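Local atomic coordinates of metal-bound toxin (Helicobacter pylori, PDB entry 4NRN), a protein that binds zinc and, as a member of the YafQ subfamily of RelE toxins in toxin-antitoxin systems, probably cleaves RNA. Residues A[56-61]-A[66-71]. Sequence-based numbering, arbitrary orientation.
With ZN (zinc ion), chain C.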
loop_
_atom_site.group_PDB
_atom_site.type_symbol
_atom_site.label_atom_id
_atom_site.label_comp_id
_atom_site.label_asym_id
_atom_site.label_seq_id
_atom_site.Cartn_x
_atom_site.Cartn_y
_atom_site.Cartn_z
ATOM N N PHE A 56 10.974 -0.289 1.364
ATOM C CA PHE A 56 9.619 0.237 1.317
ATOM C C PHE A 56 9.318 0.788 -0.076
ATOM O O PHE A 56 10.165 1.433 -0.690
ATOM C CB PHE A 56 9.426 1.354 2.347
ATOM C CG PHE A 56 9.203 0.865 3.748
ATOM C CD1 PHE A 56 8.822 -0.444 3.994
ATOM C CD2 PHE A 56 9.338 1.728 4.820
ATOM C CE1 PHE A 56 8.606 -0.889 5.281
ATOM C CE2 PHE A 56 9.116 1.290 6.114
ATOM C CZ PHE A 56 8.753 -0.020 6.341
ATOM N N ARG A 57 8.107 0.532 -0.564
ATOM C CA ARG A 57 7.633 1.127 -1.808
ATOM C C ARG A 57 6.376 1.945 -1.569
ATOM O O ARG A 57 5.732 1.843 -0.518
ATOM C CB ARG A 57 7.380 0.069 -2.887
ATOM C CG ARG A 57 8.617 -0.696 -3.306
ATOM C CD ARG A 57 8.330 -1.568 -4.516
ATOM N NE ARG A 57 8.139 -0.784 -5.730
ATOM C CZ ARG A 57 9.109 -0.495 -6.595
ATOM N NH1 ARG A 57 10.353 -0.916 -6.380
ATOM N NH2 ARG A 57 8.844 0.229 -7.672
ATOM N N GLU A 58 6.031 2.746 -2.567
ATOM C CA GLU A 58 4.967 3.714 -2.442
ATOM C C GLU A 58 4.085 3.631 -3.676
ATOM O O GLU A 58 4.551 3.824 -4.799
ATOM C CB GLU A 58 5.585 5.106 -2.323
ATOM C CG GLU A 58 4.680 6.158 -1.749
ATOM C CD GLU A 58 5.396 7.485 -1.625
ATOM O OE1 GLU A 58 5.719 7.887 -0.486
ATOM O OE2 GLU A 58 5.655 8.121 -2.668
ATOM N N CYS A 59 2.811 3.332 -3.461
ATOM C CA CYS A 59 1.856 3.228 -4.550
ATOM C C CYS A 59 0.826 4.335 -4.432
ATOM O O CYS A 59 0.307 4.599 -3.349
ATOM C CB CYS A 59 1.148 1.864 -4.542
ATOM S SG CYS A 59 0.205 1.625 -6.033
ATOM N N HIS A 60 0.539 4.984 -5.552
ATOM C CA HIS A 60 -0.441 6.052 -5.581
ATOM C C HIS A 60 -1.828 5.505 -5.924
ATOM O O HIS A 60 -2.143 5.309 -7.093
ATOM C CB HIS A 60 -0.001 7.121 -6.582
ATOM C CG HIS A 60 1.157 7.941 -6.107
ATOM N ND1 HIS A 60 1.042 9.277 -5.777
ATOM C CD2 HIS A 60 2.452 7.616 -5.880
ATOM C CE1 HIS A 60 2.213 9.737 -5.380
ATOM N NE2 HIS A 60 3.087 8.747 -5.433
ATOM N N LEU A 61 -2.640 5.238 -4.899
ATOM C CA LEU A 61 -4.017 4.783 -5.090
ATOM C C LEU A 61 -4.847 5.934 -5.649
ATOM O O LEU A 61 -5.782 5.748 -6.440
ATOM C CB LEU A 61 -4.605 4.289 -3.767
ATOM C CG LEU A 61 -4.415 2.806 -3.442
ATOM C CD1 LEU A 61 -2.951 2.454 -3.503
ATOM C CD2 LEU A 61 -5.014 2.454 -2.081
ATOM N N LEU A 66 -1.647 7.374 -0.588
ATOM C CA LEU A 66 -0.512 6.470 -0.748
ATOM C C LEU A 66 -0.669 5.149 0.010
ATOM O O LEU A 66 -1.117 5.115 1.160
ATOM C CB LEU A 66 0.767 7.182 -0.291
ATOM C CG LEU A 66 0.878 8.635 -0.773
ATOM C CD1 LEU A 66 2.104 9.345 -0.188
ATOM C CD2 LEU A 66 0.868 8.696 -2.308
ATOM N N LEU A 67 -0.306 4.060 -0.658
ATOM C CA LEU A 67 -0.183 2.757 -0.022
ATOM C C LEU A 67 1.304 2.498 0.135
ATOM O O LEU A 67 1.998 2.258 -0.859
ATOM C CB LEU A 67 -0.772 1.673 -0.924
ATOM C CG LEU A 67 -1.103 0.267 -0.401
ATOM C CD1 LEU A 67 -1.100 -0.714 -1.576
ATOM C CD2 LEU A 67 -0.179 -0.221 0.701
ATOM N N VAL A 68 1.802 2.568 1.364
ATOM C CA VAL A 68 3.198 2.235 1.607
ATOM C C VAL A 68 3.277 0.765 1.973
ATOM O O VAL A 68 2.617 0.309 2.910
ATOM C CB VAL A 68 3.826 3.118 2.693
ATOM C CG1 VAL A 68 5.271 2.710 2.933
ATOM C CG2 VAL A 68 3.750 4.585 2.278
ATOM N N TYR A 69 4.057 0.011 1.205
ATOM C CA TYR A 69 4.098 -1.432 1.382
ATOM C C TYR A 69 5.507 -1.936 1.265
ATOM O O TYR A 69 6.404 -1.235 0.796
ATOM C CB TYR A 69 3.225 -2.145 0.346
ATOM C CG TYR A 69 3.730 -2.013 -1.075
ATOM C CD1 TYR A 69 4.613 -2.943 -1.613
ATOM C CD2 TYR A 69 3.330 -0.943 -1.876
ATOM C CE1 TYR A 69 5.069 -2.815 -2.910
ATOM C CE2 TYR A 69 3.786 -0.806 -3.171
ATOM C CZ TYR A 69 4.654 -1.748 -3.685
ATOM O OH TYR A 69 5.108 -1.607 -4.981
ATOM N N GLN A 70 5.692 -3.174 1.692
ATOM C CA GLN A 70 7.004 -3.779 1.697
ATOM C C GLN A 70 6.816 -5.206 1.252
ATOM O O GLN A 70 5.998 -5.924 1.814
ATOM C CB GLN A 70 7.591 -3.728 3.104
ATOM C CG GLN A 70 9.039 -4.169 3.168
ATOM C CD GLN A 70 9.526 -4.369 4.585
ATOM O OE1 GLN A 70 8.790 -4.152 5.550
ATOM N NE2 GLN A 70 10.777 -4.787 4.719
ATOM N N ILE A 71 7.539 -5.618 0.220
ATOM C CA ILE A 71 7.534 -7.027 -0.129
ATOM C C ILE A 71 8.673 -7.712 0.592
ATOM O O ILE A 71 9.827 -7.288 0.482
ATOM C CB ILE A 71 7.672 -7.277 -1.647
ATOM C CG1 ILE A 71 6.429 -6.793 -2.401
ATOM C CG2 ILE A 71 7.889 -8.761 -1.920
ATOM C CD1 ILE A 71 6.345 -7.332 -3.822
HETATM ZN ZN ZN C . 4.983 8.847 -4.851
#
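Arg57 and Tyr69 face each other in a hydrogen-bonded pair of the antiparallel beta hairpin 56-60/65-72, in the central sheet of this RelE-family toxin. Both backbone bonds form: Arg57 N gives an almost straight one to Tyr69 O (2.8 Å, 178° at the hydrogen), and Tyr69 N returns one to Arg57 O. Two residues on, Cys59 N reaches Leu67 O at 2.9 Å and Leu67 N reaches Cys59 O at 2.8 Å. On the outer sides, backbone bonds join Glu58 to His47 of strand 46-48 and His60 to Lys45 just before it, while Leu66 and Val68 bond to Gly84 and Val81 of strand 77-84. Arg57 lays CB over one face of the Tyr69 ring, and its chain, bent at chi3 (71°), runs alongside the tyrosine to a weak NE bond to OH (3.2 Å). Asp46 is the stronger partner of both, through a salt bridge to Arg57 NH2 and a hydrogen bond with Tyr69 OH. On the other face of the sheet, Glu58 OE2 (2.4 Å) and His60 NE2 (2.0 Å) hold a zinc ion that His47 also binds. His60 ND1 is hydrogen-bonded to Pro63 O, so both ring nitrogens are engaged and fix the ring's rotation, while Leu66 CD2 sits over one imidazole face, 3.6 Å from its centroid.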